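Local coordinates for D-alanyl-lipoteichoic acid synthetase (Streptococcus pneumoniae, PDB 3BMA), which probably takes part in the D-alanylation of lipoteichoic acid during cell wall biogenesis, at residues F267-S272 with D312-T317. The protein carries 1 engineered substitution. Numbering follows the deposited sequence.
Sequences FTYLKS and DMYQQT
M313 meets Y269 where the irregular loop before helix 274-287 passes the side of helix 311-326. The methionine leaves the helix with CG anti to its backbone N (chi1 174°), and bends at chi2 and chi3 bring its thioether against the loop. M313 SD lies 4.6 Å from the centroid of the Y269 ring, an oblique Met-aromatic contact, 44° off the ring normal. The same sulfur accepts a weak hydrogen bond from the backbone, Y269 N to M313 SD 3.3 Å, and M313 CE lies near F267 O, a carbonyl that takes a hydrogen bond from R310 NH2.

Apolar contacts follow along the helix. Y269 and Y314 meet edge to edge, Y269 CE1 4.2 Å from Y314 CD2, while the hydroxyl of Y314 bonds P297 O. One turn on from M313, in the T317 conformer given, one of two, T317 CG2 fits against the backbone of the loop, 3.4 Å from Y269 C, and also touches Y269 CB. L270 reaches across to the same methyl, L270 CG to T317 CG2 3.7 Å, and L270 CD2 rests 3.6 Å from Q316 O.

In that same conformer T317 OG1 bonds Y314 O at 2.8 Å from above the carbonyl plane, while CG2 faces the loop. Outside the pair, Y269 O accepts from Y275 OH and L270 O from K320 NZ.

The contact is thus largely apolar, with one weak N-H...S bond as its polar link across the two segments, and it packs the loop on the helix that connects strands 291-296 and 333-335 of the parallel sheet in this SGNH-hydrolase-clan protein.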
loop_
_atom_site.group_PDB
_atom_site.type_symbol
_atom_site.label_atom_id
_atom_site.label_comp_id
_atom_site.label_asym_id
_atom_site.label_seq_id
_atom_site.Cartn_x
_atom_site.Cartn_y
_atom_site.Cartn_z
ATOM N N PHE C 267 -53.128 -8.310 9.212
ATOM C CA PHE C 267 -51.741 -8.190 9.678
ATOM C C PHE C 267 -51.210 -9.535 10.169
ATOM O O PHE C 267 -51.822 -10.175 11.028
ATOM C CB PHE C 267 -51.661 -7.184 10.833
ATOM C CG PHE C 267 -51.352 -5.767 10.418
ATOM C CD1 PHE C 267 -50.498 -4.989 11.194
ATOM C CD2 PHE C 267 -51.902 -5.207 9.264
ATOM C CE1 PHE C 267 -50.197 -3.673 10.839
ATOM C CE2 PHE C 267 -51.603 -3.893 8.895
ATOM C CZ PHE C 267 -50.749 -3.124 9.687
ATOM N N THR C 268 -50.074 -9.959 9.618
ATOM C CA THR C 268 -49.401 -11.188 10.049
ATOM C C THR C 268 -47.887 -10.989 10.207
ATOM O O THR C 268 -47.239 -10.352 9.377
ATOM C CB THR C 268 -49.717 -12.399 9.116
ATOM O OG1 THR C 268 -48.996 -13.551 9.561
ATOM C CG2 THR C 268 -49.355 -12.117 7.657
ATOM N N TYR C 269 -47.330 -11.532 11.284
ATOM C CA TYR C 269 -45.901 -11.401 11.540
ATOM C C TYR C 269 -45.153 -12.711 11.338
ATOM O O TYR C 269 -44.018 -12.867 11.796
ATOM C CB TYR C 269 -45.633 -10.841 12.946
ATOM C CG TYR C 269 -46.292 -9.511 13.235
ATOM C CD1 TYR C 269 -46.949 -9.291 14.445
ATOM C CD2 TYR C 269 -46.257 -8.471 12.303
ATOM C CE1 TYR C 269 -47.554 -8.071 14.721
ATOM C CE2 TYR C 269 -46.860 -7.249 12.569
ATOM C CZ TYR C 269 -47.506 -7.059 13.780
ATOM O OH TYR C 269 -48.102 -5.850 14.053
ATOM N N LEU C 270 -45.792 -13.654 10.656
ATOM C CA LEU C 270 -45.208 -14.970 10.459
ATOM C C LEU C 270 -44.173 -14.966 9.349
ATOM O O LEU C 270 -43.252 -15.784 9.349
ATOM C CB LEU C 270 -46.293 -16.010 10.175
ATOM C CG LEU C 270 -47.070 -16.564 11.375
ATOM C CD1 LEU C 270 -48.343 -17.260 10.918
ATOM C CD2 LEU C 270 -46.202 -17.503 12.211
ATOM N N LYS C 271 -44.332 -14.042 8.406
ATOM C CA LYS C 271 -43.440 -13.951 7.257
ATOM C C LYS C 271 -42.644 -12.660 7.331
ATOM O O LYS C 271 -43.223 -11.574 7.352
ATOM C CB LYS C 271 -44.234 -14.026 5.950
ATOM C CG LYS C 271 -44.955 -15.354 5.722
ATOM C CD LYS C 271 -45.731 -15.330 4.413
ATOM C CE LYS C 271 -46.120 -16.728 3.965
ATOM N NZ LYS C 271 -46.655 -16.736 2.579
ATOM N N SER C 272 -41.317 -12.787 7.389
ATOM C CA SER C 272 -40.430 -11.635 7.560
ATOM C C SER C 272 -38.973 -11.936 7.223
ATOM O O SER C 272 -38.490 -13.037 7.500
ATOM C CB SER C 272 -40.486 -11.133 9.003
ATOM O OG SER C 272 -40.012 -9.801 9.077
ATOM N N ASP C 312 -54.314 -15.176 17.878
ATOM C CA ASP C 312 -53.903 -16.483 17.363
ATOM C C ASP C 312 -52.656 -16.396 16.483
ATOM O O ASP C 312 -51.806 -17.285 16.524
ATOM C CB ASP C 312 -55.052 -17.160 16.599
ATOM C CG ASP C 312 -55.726 -16.226 15.604
ATOM O OD1 ASP C 312 -55.476 -16.365 14.384
ATOM O OD2 ASP C 312 -56.501 -15.349 16.045
ATOM N N MET C 313 -52.563 -15.324 15.694
ATOM C CA MET C 313 -51.385 -15.038 14.872
ATOM C C MET C 313 -50.225 -14.622 15.768
ATOM O O MET C 313 -49.116 -15.130 15.616
ATOM C CB MET C 313 -51.695 -13.938 13.841
ATOM C CG MET C 313 -50.497 -13.431 12.996
ATOM S SD MET C 313 -49.443 -12.148 13.745
ATOM C CE MET C 313 -50.643 -10.896 14.184
ATOM N N TYR C 314 -50.498 -13.703 16.695
ATOM C CA TYR C 314 -49.473 -13.121 17.566
ATOM C C TYR C 314 -48.716 -14.141 18.422
ATOM O O TYR C 314 -47.515 -13.995 18.639
ATOM C CB TYR C 314 -50.070 -12.024 18.454
ATOM C CG TYR C 314 -49.030 -11.101 19.056
ATOM C CD1 TYR C 314 -48.606 -11.260 20.376
ATOM C CD2 TYR C 314 -48.461 -10.075 18.302
ATOM C CE1 TYR C 314 -47.647 -10.420 20.930
ATOM C CE2 TYR C 314 -47.498 -9.228 18.849
ATOM C CZ TYR C 314 -47.100 -9.404 20.166
ATOM O OH TYR C 314 -46.149 -8.577 20.721
ATOM N N GLN C 315 -49.417 -15.165 18.907
ATOM C CA GLN C 315 -48.771 -16.221 19.683
ATOM C C GLN C 315 -48.099 -17.251 18.779
ATOM O O GLN C 315 -47.168 -17.933 19.200
ATOM C CB GLN C 315 -49.757 -16.896 20.641
ATOM C CG GLN C 315 -50.407 -15.953 21.667
ATOM C CD GLN C 315 -49.408 -15.242 22.581
ATOM O OE1 GLN C 315 -48.392 -15.812 22.990
ATOM N NE2 GLN C 315 -49.712 -13.988 22.918
ATOM N N GLN C 316 -48.570 -17.347 17.538
ATOM C CA GLN C 316 -47.983 -18.243 16.544
ATOM C C GLN C 316 -46.627 -17.732 16.043
ATOM O O GLN C 316 -45.768 -18.529 15.657
ATOM C CB GLN C 316 -48.947 -18.443 15.375
ATOM C CG GLN C 316 -48.758 -19.732 14.595
ATOM C CD GLN C 316 -49.697 -19.841 13.407
ATOM O OE1 GLN C 316 -49.338 -20.409 12.372
ATOM N NE2 GLN C 316 -50.904 -19.293 13.547
ATOM N N THR C 317 -46.445 -16.406 16.047
ATOM C CA THR C 317 -45.173 -15.773 15.682
ATOM C C THR C 317 -44.173 -15.829 16.832
ATOM O O THR C 317 -42.970 -15.958 16.616
ATOM C CB THR C 317 -45.366 -14.301 15.283
ATOM O OG1 THR C 317 -45.821 -13.551 16.415
ATOM C CG2 THR C 317 -46.381 -14.192 14.185
#